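Local atomic coordinates of 402AA LONG hypothetical molybdopterin biosynthesis MOEA protein (Pyrococcus horikoshii, PDB entry 1UZ5), a protein that probably catalyses the magnesium-dependent transfer of molybdate to adenylyl-molybdopterin, releasing AMP, in molybdenum cofactor synthesis. Residues 231-241 / 263-271; 373-381 / 393-401. One frame throughout, in Å; residues are numbered along the deposited sequence.

Contact 1 of 2, residues 231-241 / 263-271. With SO4 (sulfate ion), chain F.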
loop_
_atom_site.group_PDB
_atom_site.type_symbol
_atom_site.label_atom_id
_atom_site.label_comp_id
_atom_site.label_asym_id
_atom_site.label_seq_id
_atom_site.Cartn_x
_atom_site.Cartn_y
_atom_site.Cartn_z
ATOM N N ASP A 231 -4.241 -1.854 -36.594
ATOM C CA ASP A 231 -4.388 -0.408 -36.682
ATOM C C ASP A 231 -5.435 0.022 -37.715
ATOM O O ASP A 231 -5.116 0.708 -38.684
ATOM C CB ASP A 231 -3.038 0.243 -37.001
ATOM C CG ASP A 231 -3.082 1.758 -36.891
ATOM O OD1 ASP A 231 -3.499 2.263 -35.828
ATOM O OD2 ASP A 231 -2.696 2.443 -37.861
ATOM N N ASP A 232 -6.684 -0.391 -37.504
ATOM C CA ASP A 232 -7.776 -0.018 -38.400
ATOM C C ASP A 232 -9.086 0.116 -37.617
ATOM O O ASP A 232 -9.215 -0.411 -36.509
ATOM C CB ASP A 232 -7.919 -1.036 -39.544
ATOM C CG ASP A 232 -8.454 -2.372 -39.084
ATOM O OD1 ASP A 232 -9.612 -2.424 -38.621
ATOM O OD2 ASP A 232 -7.720 -3.375 -39.192
ATOM N N LYS A 233 -10.053 0.822 -38.195
ATOM C CA LYS A 233 -11.333 1.058 -37.534
ATOM C C LYS A 233 -12.047 -0.160 -36.958
ATOM O O LYS A 233 -12.244 -0.247 -35.748
ATOM C CB LYS A 233 -12.294 1.791 -38.475
ATOM C CG LYS A 233 -13.610 2.161 -37.808
ATOM C CD LYS A 233 -14.574 2.845 -38.759
ATOM C CE LYS A 233 -15.895 3.149 -38.061
ATOM N NZ LYS A 233 -16.899 3.775 -38.969
ATOM N N GLU A 234 -12.444 -1.093 -37.818
ATOM C CA GLU A 234 -13.168 -2.272 -37.358
ATOM C C GLU A 234 -12.495 -3.010 -36.204
ATOM O O GLU A 234 -13.106 -3.217 -35.156
ATOM C CB GLU A 234 -13.409 -3.242 -38.521
ATOM C CG GLU A 234 -12.155 -3.860 -39.115
ATOM C CD GLU A 234 -12.467 -4.886 -40.191
ATOM O OE1 GLU A 234 -13.156 -5.884 -39.882
ATOM O OE2 GLU A 234 -12.025 -4.696 -41.344
ATOM N N SER A 235 -11.241 -3.405 -36.393
ATOM C CA SER A 235 -10.510 -4.131 -35.361
ATOM C C SER A 235 -10.475 -3.382 -34.031
ATOM O O SER A 235 -10.805 -3.939 -32.986
ATOM C CB SER A 235 -9.077 -4.406 -35.825
ATOM O OG SER A 235 -8.356 -5.142 -34.851
ATOM N N LEU A 236 -10.078 -2.117 -34.077
ATOM C CA LEU A 236 -9.983 -1.310 -32.872
ATOM C C LEU A 236 -11.336 -1.039 -32.201
ATOM O O LEU A 236 -11.458 -1.156 -30.980
ATOM C CB LEU A 236 -9.278 0.008 -33.192
ATOM C CG LEU A 236 -8.908 0.877 -31.993
ATOM C CD1 LEU A 236 -8.072 0.071 -31.013
ATOM C CD2 LEU A 236 -8.142 2.093 -32.469
ATOM N N LYS A 237 -12.350 -0.690 -32.988
ATOM C CA LYS A 237 -13.669 -0.404 -32.425
ATOM C C LYS A 237 -14.258 -1.615 -31.708
ATOM O O LYS A 237 -14.819 -1.489 -30.620
ATOM C CB LYS A 237 -14.646 0.054 -33.512
ATOM C CG LYS A 237 -15.951 0.612 -32.946
ATOM C CD LYS A 237 -16.962 0.966 -34.029
ATOM C CE LYS A 237 -17.526 -0.282 -34.693
ATOM N NZ LYS A 237 -18.622 0.040 -35.655
ATOM N N ALA A 238 -14.129 -2.786 -32.323
ATOM C CA ALA A 238 -14.651 -4.018 -31.746
ATOM C C ALA A 238 -13.995 -4.358 -30.411
ATOM O O ALA A 238 -14.668 -4.784 -29.468
ATOM C CB ALA A 238 -14.455 -5.166 -32.719
ATOM N N LEU A 239 -12.681 -4.172 -30.336
ATOM C CA LEU A 239 -11.945 -4.483 -29.117
ATOM C C LEU A 239 -12.214 -3.461 -28.018
ATOM O O LEU A 239 -12.345 -3.823 -26.851
ATOM C CB LEU A 239 -10.444 -4.571 -29.416
ATOM C CG LEU A 239 -9.595 -5.363 -28.418
ATOM C CD1 LEU A 239 -10.234 -6.723 -28.160
ATOM C CD2 LEU A 239 -8.182 -5.531 -28.970
ATOM N N ILE A 240 -12.296 -2.185 -28.385
ATOM C CA ILE A 240 -12.575 -1.147 -27.405
ATOM C C ILE A 240 -13.961 -1.377 -26.804
ATOM O O ILE A 240 -14.173 -1.163 -25.610
ATOM C CB ILE A 240 -12.522 0.259 -28.033
ATOM C CG1 ILE A 240 -11.073 0.618 -28.371
ATOM C CG2 ILE A 240 -13.107 1.283 -27.074
ATOM C CD1 ILE A 240 -10.899 2.006 -28.959
ATOM N N GLU A 241 -14.902 -1.816 -27.634
ATOM C CA GLU A 241 -16.253 -2.085 -27.158
ATOM C C GLU A 241 -16.249 -3.193 -26.110
ATOM O O GLU A 241 -16.959 -3.107 -25.111
ATOM C CB GLU A 241 -17.164 -2.470 -28.323
ATOM C CG GLU A 241 -17.733 -1.278 -29.074
ATOM C CD GLU A 241 -18.510 -1.692 -30.305
ATOM O OE1 GLU A 241 -19.357 -2.604 -30.194
ATOM O OE2 GLU A 241 -18.276 -1.103 -31.381
ATOM N N LEU A 263 -6.531 7.590 -35.606
ATOM C CA LEU A 263 -7.532 6.538 -35.724
ATOM C C LEU A 263 -8.219 6.212 -34.400
ATOM O O LEU A 263 -9.444 6.123 -34.336
ATOM C CB LEU A 263 -6.889 5.269 -36.285
ATOM C CG LEU A 263 -7.792 4.041 -36.401
ATOM C CD1 LEU A 263 -8.970 4.339 -37.312
ATOM C CD2 LEU A 263 -6.983 2.881 -36.940
ATOM N N THR A 264 -7.433 6.029 -33.347
ATOM C CA THR A 264 -7.989 5.704 -32.037
ATOM C C THR A 264 -8.844 6.847 -31.512
ATOM O O THR A 264 -9.897 6.623 -30.918
ATOM C CB THR A 264 -6.879 5.410 -31.011
ATOM O OG1 THR A 264 -6.124 6.601 -30.766
ATOM C CG2 THR A 264 -5.949 4.334 -31.535
ATOM N N ALA A 265 -8.389 8.074 -31.734
ATOM C CA ALA A 265 -9.131 9.240 -31.282
ATOM C C ALA A 265 -10.493 9.271 -31.957
ATOM O O ALA A 265 -11.504 9.575 -31.320
ATOM C CB ALA A 265 -8.357 10.510 -31.599
ATOM N N SER A 266 -10.521 8.938 -33.244
ATOM C CA SER A 266 -11.766 8.942 -34.003
ATOM C C SER A 266 -12.699 7.833 -33.537
ATOM O O SER A 266 -13.920 7.998 -33.533
ATOM C CB SER A 266 -11.482 8.784 -35.502
ATOM O OG SER A 266 -11.031 7.478 -35.807
ATOM N N VAL A 267 -12.128 6.698 -33.147
ATOM C CA VAL A 267 -12.942 5.588 -32.670
ATOM C C VAL A 267 -13.563 5.951 -31.324
ATOM O O VAL A 267 -14.738 5.689 -31.078
ATOM C CB VAL A 267 -12.105 4.303 -32.520
ATOM C CG1 VAL A 267 -12.945 3.208 -31.872
ATOM C CG2 VAL A 267 -11.618 3.848 -33.886
ATOM N N ILE A 268 -12.764 6.565 -30.459
ATOM C CA ILE A 268 -13.241 6.975 -29.145
ATOM C C ILE A 268 -14.290 8.071 -29.310
ATOM O O ILE A 268 -15.298 8.098 -28.601
ATOM C CB ILE A 268 -12.076 7.507 -28.278
ATOM C CG1 ILE A 268 -11.088 6.371 -27.992
ATOM C CG2 ILE A 268 -12.609 8.100 -26.983
ATOM C CD1 ILE A 268 -9.825 6.818 -27.284
ATOM N N GLU A 269 -14.048 8.966 -30.262
ATOM C CA GLU A 269 -14.957 10.072 -30.536
ATOM C C GLU A 269 -16.344 9.584 -30.944
ATOM O O GLU A 269 -17.354 10.189 -30.578
ATOM C CB GLU A 269 -14.383 10.963 -31.642
ATOM C CG GLU A 269 -15.194 12.215 -31.904
ATOM C CD GLU A 269 -15.201 13.158 -30.717
ATOM O OE1 GLU A 269 -14.131 13.719 -30.400
ATOM O OE2 GLU A 269 -16.272 13.330 -30.099
ATOM N N GLU A 270 -16.397 8.490 -31.695
ATOM C CA GLU A 270 -17.677 7.955 -32.143
ATOM C C GLU A 270 -18.349 7.022 -31.143
ATOM O O GLU A 270 -19.549 6.768 -31.242
ATOM C CB GLU A 270 -17.513 7.243 -33.488
ATOM C CG GLU A 270 -16.588 6.046 -33.473
ATOM C CD GLU A 270 -16.417 5.443 -34.856
ATOM O OE1 GLU A 270 -15.908 6.150 -35.754
ATOM O OE2 GLU A 270 -16.792 4.267 -35.047
ATOM N N LEU A 271 -17.583 6.501 -30.188
ATOM C CA LEU A 271 -18.147 5.611 -29.179
ATOM C C LEU A 271 -18.501 6.416 -27.933
ATOM O O LEU A 271 -19.329 5.998 -27.119
ATOM C CB LEU A 271 -17.155 4.506 -28.810
ATOM C CG LEU A 271 -16.968 3.362 -29.806
ATOM C CD1 LEU A 271 -15.914 2.398 -29.283
ATOM C CD2 LEU A 271 -18.290 2.638 -30.005
HETATM S S SO4 F . -3.466 5.774 -34.562
HETATM O O1 SO4 F . -3.974 7.025 -33.661
HETATM O O2 SO4 F . -3.587 6.230 -35.935
HETATM O O3 SO4 F . -2.245 5.454 -34.235
HETATM O O4 SO4 F . -4.464 4.769 -34.310
#

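Contact 2 of 2, residues 373-381 / 393-401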
loop_
_atom_site.group_PDB
_atom_site.type_symbol
_atom_site.label_atom_id
_atom_site.label_comp_id
_atom_site.label_asym_id
_atom_site.label_seq_id
_atom_site.Cartn_x
_atom_site.Cartn_y
_atom_site.Cartn_z
ATOM N N ILE A 373 13.780 -1.422 -19.654
ATOM C CA ILE A 373 14.417 -2.126 -18.551
ATOM C C ILE A 373 15.199 -1.182 -17.641
ATOM O O ILE A 373 15.114 -1.294 -16.423
ATOM C CB ILE A 373 15.384 -3.216 -19.067
ATOM C CG1 ILE A 373 14.599 -4.306 -19.801
ATOM C CG2 ILE A 373 16.173 -3.810 -17.902
ATOM C CD1 ILE A 373 13.535 -4.983 -18.951
ATOM N N ASP A 374 15.945 -0.252 -18.234
ATOM C CA ASP A 374 16.765 0.694 -17.471
ATOM C C ASP A 374 16.041 1.865 -16.804
ATOM O O ASP A 374 16.559 2.453 -15.854
ATOM C CB ASP A 374 17.873 1.274 -18.361
ATOM C CG ASP A 374 18.795 0.211 -18.917
ATOM O OD1 ASP A 374 18.999 -0.822 -18.244
ATOM O OD2 ASP A 374 19.327 0.417 -20.026
ATOM N N ALA A 375 14.859 2.216 -17.298
ATOM C CA ALA A 375 14.114 3.342 -16.744
ATOM C C ALA A 375 13.570 3.117 -15.331
ATOM O O ALA A 375 12.629 2.355 -15.132
ATOM C CB ALA A 375 12.977 3.717 -17.687
ATOM N N ASP A 376 14.158 3.797 -14.353
ATOM C CA ASP A 376 13.717 3.670 -12.970
ATOM C C ASP A 376 12.704 4.749 -12.629
ATOM O O ASP A 376 11.937 4.622 -11.674
ATOM C CB ASP A 376 14.910 3.759 -12.024
ATOM C CG ASP A 376 15.876 2.615 -12.211
ATOM O OD1 ASP A 376 15.411 1.456 -12.254
ATOM O OD2 ASP A 376 17.095 2.869 -12.311
ATOM N N GLY A 377 12.707 5.812 -13.425
ATOM C CA GLY A 377 11.788 6.911 -13.212
ATOM C C GLY A 377 12.037 8.009 -14.225
ATOM O O GLY A 377 12.750 7.809 -15.210
ATOM N N PHE A 378 11.453 9.178 -13.998
ATOM C CA PHE A 378 11.650 10.279 -14.925
ATOM C C PHE A 378 11.880 11.606 -14.224
ATOM O O PHE A 378 11.471 11.802 -13.076
ATOM C CB PHE A 378 10.453 10.394 -15.878
ATOM C CG PHE A 378 9.146 10.691 -15.192
ATOM C CD1 PHE A 378 8.894 11.948 -14.647
ATOM C CD2 PHE A 378 8.159 9.714 -15.102
ATOM C CE1 PHE A 378 7.676 12.227 -14.022
ATOM C CE2 PHE A 378 6.943 9.983 -14.481
ATOM C CZ PHE A 378 6.702 11.242 -13.941
ATOM N N VAL A 379 12.551 12.508 -14.929
ATOM C CA VAL A 379 12.835 13.843 -14.424
ATOM C C VAL A 379 12.075 14.810 -15.326
ATOM O O VAL A 379 12.200 14.752 -16.548
ATOM C CB VAL A 379 14.338 14.161 -14.498
ATOM C CG1 VAL A 379 14.584 15.597 -14.079
ATOM C CG2 VAL A 379 15.114 13.212 -13.600
ATOM N N GLU A 380 11.279 15.685 -14.723
ATOM C CA GLU A 380 10.484 16.654 -15.476
ATOM C C GLU A 380 11.250 17.949 -15.729
ATOM O O GLU A 380 11.692 18.616 -14.791
ATOM C CB GLU A 380 9.188 16.957 -14.717
ATOM C CG GLU A 380 8.354 18.101 -15.266
ATOM C CD GLU A 380 7.168 18.429 -14.373
ATOM O OE1 GLU A 380 7.378 18.739 -13.180
ATOM O OE2 GLU A 380 6.023 18.381 -14.865
ATOM N N ILE A 381 11.410 18.289 -17.007
ATOM C CA ILE A 381 12.118 19.501 -17.423
ATOM C C ILE A 381 11.093 20.508 -17.935
ATOM O O ILE A 381 10.454 20.281 -18.962
ATOM C CB ILE A 381 13.107 19.190 -18.539
ATOM C CG1 ILE A 381 13.880 17.910 -18.195
ATOM C CG2 ILE A 381 14.063 20.359 -18.715
ATOM C CD1 ILE A 381 14.898 17.508 -19.238
ATOM N N GLU A 393 21.300 18.297 -8.672
ATOM C CA GLU A 393 20.168 17.589 -8.075
ATOM C C GLU A 393 18.825 17.830 -8.756
ATOM O O GLU A 393 18.412 18.968 -8.978
ATOM C CB GLU A 393 20.041 17.941 -6.591
ATOM C CG GLU A 393 21.233 17.532 -5.749
ATOM C CD GLU A 393 20.948 17.630 -4.264
ATOM O OE1 GLU A 393 20.539 18.717 -3.806
ATOM O OE2 GLU A 393 21.135 16.618 -3.555
ATOM N N VAL A 394 18.138 16.741 -9.075
ATOM C CA VAL A 394 16.838 16.816 -9.720
ATOM C C VAL A 394 15.870 15.863 -9.044
ATOM O O VAL A 394 16.269 14.820 -8.526
ATOM C CB VAL A 394 16.928 16.444 -11.206
ATOM C CG1 VAL A 394 17.767 17.469 -11.944
ATOM C CG2 VAL A 394 17.527 15.057 -11.357
ATOM N N GLU A 395 14.596 16.234 -9.043
ATOM C CA GLU A 395 13.566 15.404 -8.441
ATOM C C GLU A 395 13.256 14.293 -9.439
ATOM O O GLU A 395 13.148 14.542 -10.643
ATOM C CB GLU A 395 12.312 16.239 -8.170
ATOM C CG GLU A 395 11.311 15.598 -7.215
ATOM C CD GLU A 395 11.839 15.496 -5.794
ATOM O OE1 GLU A 395 12.266 16.534 -5.241
ATOM O OE2 GLU A 395 11.822 14.384 -5.226
ATOM N N VAL A 396 13.128 13.069 -8.944
ATOM C CA VAL A 396 12.838 11.934 -9.809
ATOM C C VAL A 396 11.603 11.169 -9.356
ATOM O O VAL A 396 11.553 10.668 -8.234
ATOM C CB VAL A 396 14.026 10.944 -9.858
ATOM C CG1 VAL A 396 13.660 9.730 -10.704
ATOM C CG2 VAL A 396 15.252 11.628 -10.430
ATOM N N THR A 397 10.602 11.094 -10.223
ATOM C CA THR A 397 9.393 10.346 -9.900
ATOM C C THR A 397 9.682 8.922 -10.346
ATOM O O THR A 397 9.869 8.665 -11.534
ATOM C CB THR A 397 8.166 10.877 -10.662
ATOM O OG1 THR A 397 7.869 12.208 -10.224
ATOM C CG2 THR A 397 6.960 9.985 -10.409
ATOM N N LEU A 398 9.737 8.002 -9.391
ATOM C CA LEU A 398 10.032 6.612 -9.698
ATOM C C LEU A 398 8.841 5.841 -10.235
ATOM O O LEU A 398 7.690 6.166 -9.949
ATOM C CB LEU A 398 10.584 5.907 -8.458
ATOM C CG LEU A 398 12.040 6.212 -8.094
ATOM C CD1 LEU A 398 12.235 7.705 -7.895
ATOM C CD2 LEU A 398 12.412 5.451 -6.831
ATOM N N PHE A 399 9.129 4.814 -11.025
ATOM C CA PHE A 399 8.084 3.978 -11.590
ATOM C C PHE A 399 7.742 2.884 -10.588
ATOM O O PHE A 399 8.050 1.710 -10.800
ATOM C CB PHE A 399 8.552 3.358 -12.905
ATOM C CG PHE A 399 8.797 4.360 -13.993
ATOM C CD1 PHE A 399 7.837 5.318 -14.301
ATOM C CD2 PHE A 399 9.977 4.334 -14.727
ATOM C CE1 PHE A 399 8.048 6.234 -15.325
ATOM C CE2 PHE A 399 10.198 5.249 -15.757
ATOM C CZ PHE A 399 9.233 6.199 -16.057
ATOM N N LYS A 400 7.104 3.282 -9.491
ATOM C CA LYS A 400 6.717 2.351 -8.441
ATOM C C LYS A 400 7.910 1.492 -8.026
ATOM O O LYS A 400 8.961 2.021 -7.662
ATOM C CB LYS A 400 5.555 1.476 -8.927
ATOM C CG LYS A 400 5.034 0.477 -7.901
ATOM C CD LYS A 400 3.647 -0.034 -8.269
ATOM C CE LYS A 400 3.553 -0.405 -9.742
ATOM N NZ LYS A 400 4.645 -1.327 -10.150
ATOM N N GLY A 401 7.755 0.174 -8.086
ATOM C CA GLY A 401 8.844 -0.702 -7.701
ATOM C C GLY A 401 8.577 -2.165 -7.989
ATOM O O GLY A 401 7.445 -2.555 -8.282
#

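Contact 1 of 2, residues 231-241 / 263-271
Asp-231 meets Leu-263 where the chain turns into helix 233-246. One methyl of Leu-263, CD2, lies against the backbone there, 3.3 Å from Asp-232 N. The other methyl, CD1, faces the backbone of Lys-233. A sulfate, probably from the crystallisation liquor, sits at the start of helix 263-271. Leu-263 N gives this ion a fairly straight hydrogen bond through O2 (163°), and Thr-264 N adds a weak one to O4. Asp-232 is the N-cap: its OD1 accepts from Ser-235 N at 2.9 Å. The extended Lys-233 chain crosses Glu-270 at a slant and brings CE beside OE2; the salt bridge from Lys-233 NZ to Glu-270 OE2 is long, 4.0 Å. Leu-236 CD2 presses on Thr-264 CG2 at 3.3 Å, a tight carbon contact. Lys-237 lays CB and CG beside Val-267 CG1, and its CD passes near Glu-270 OE2. Ile-240 forks at CB. With CG1 anti to the carbonyl carbon (chi1 -71°), CD1 reaches Val-267 CG1 at 3.8 Å, while CG2 meets Leu-271 CD1 at 3.7 Å. No hydrogen bond links the two helices, which cross at -51° with their axes 9.9 Å apart. Both lie in the probable molybdopterin-binding domain, against its mixed sheet. Leu-236 and Ile-240 also touch strand 182-188, and Thr-264 and Leu-271 reach strand 288-292.

Contact 2 of 2, residues 373-381 / 393-401
Val-394 sets CG2 3.8 Å from Val-379 CG2. Glu-395 takes part through its backbone O, which lies near the same valine. Val-396 CG2 then meets Val-379 CG2 at 3.5 Å. Thr-397 and Phe-378 form the antiparallel hydrogen-bonded pair, with Phe-378 N to Thr-397 O at 3.0 Å and Thr-397 N to Phe-378 O at 3.1 Å. Phe-378 has CG between its backbone N and carbonyl carbon (chi1 62°), which swings the ring alongside Thr-397. Thr-397 CB sits over one ring face, 3.9 Å from the centroid, in a CH-pi contact. This is the hairpin of strands 377-381 and 391-398 in the C-terminal domain IV region. Asp-376 and Gly-377 form a classic beta bulge opposite Val-352 of strand 347-354. Leu-398 pairs with Gly-377 without hydrogen bonds; a CB on Gly-377 would clash with Thr-397 O. Phe-399, centre of an inverse gamma turn, donates its backbone N-H to Asp-376 O (N to O 2.9 Å, 168°). Its ring takes Gly-377 CA over one face, 3.7 Å from the centroid, and has Ala-375 O at its edge. Phe-399 CE1 comes to the edge of the Phe-378 ring at CD2, the planes at 57°. With an alanine in place of Phe-399, Gly-377 would probably lose its CH-pi contact and the Phe-378 ring a contact at one edge. The Phe-399 ring also touches helix 304-322.

From the N terminus, the chain passes through the MoeA N-terminal region before it reaches either contact. Contact 1 closes first, over 21 residues that include strand 249-253, and joins two helices of the probable molybdopterin-binding domain. The chain then adds strands 288-292 and 295-300 and helix 304-322. It next enters the C-terminal region, where contact 2 closes a hairpin over 11 residues. The two loops follow in series and neither encloses the other. The centres of contact 1 and contact 2 are about 32 Å apart, and the nearest atoms of the two contacts about 21 Å. Helix 304-322 lies between them in sequence and packs against contact 2, so it joins the C-terminal hairpin to the domain holding contact 1.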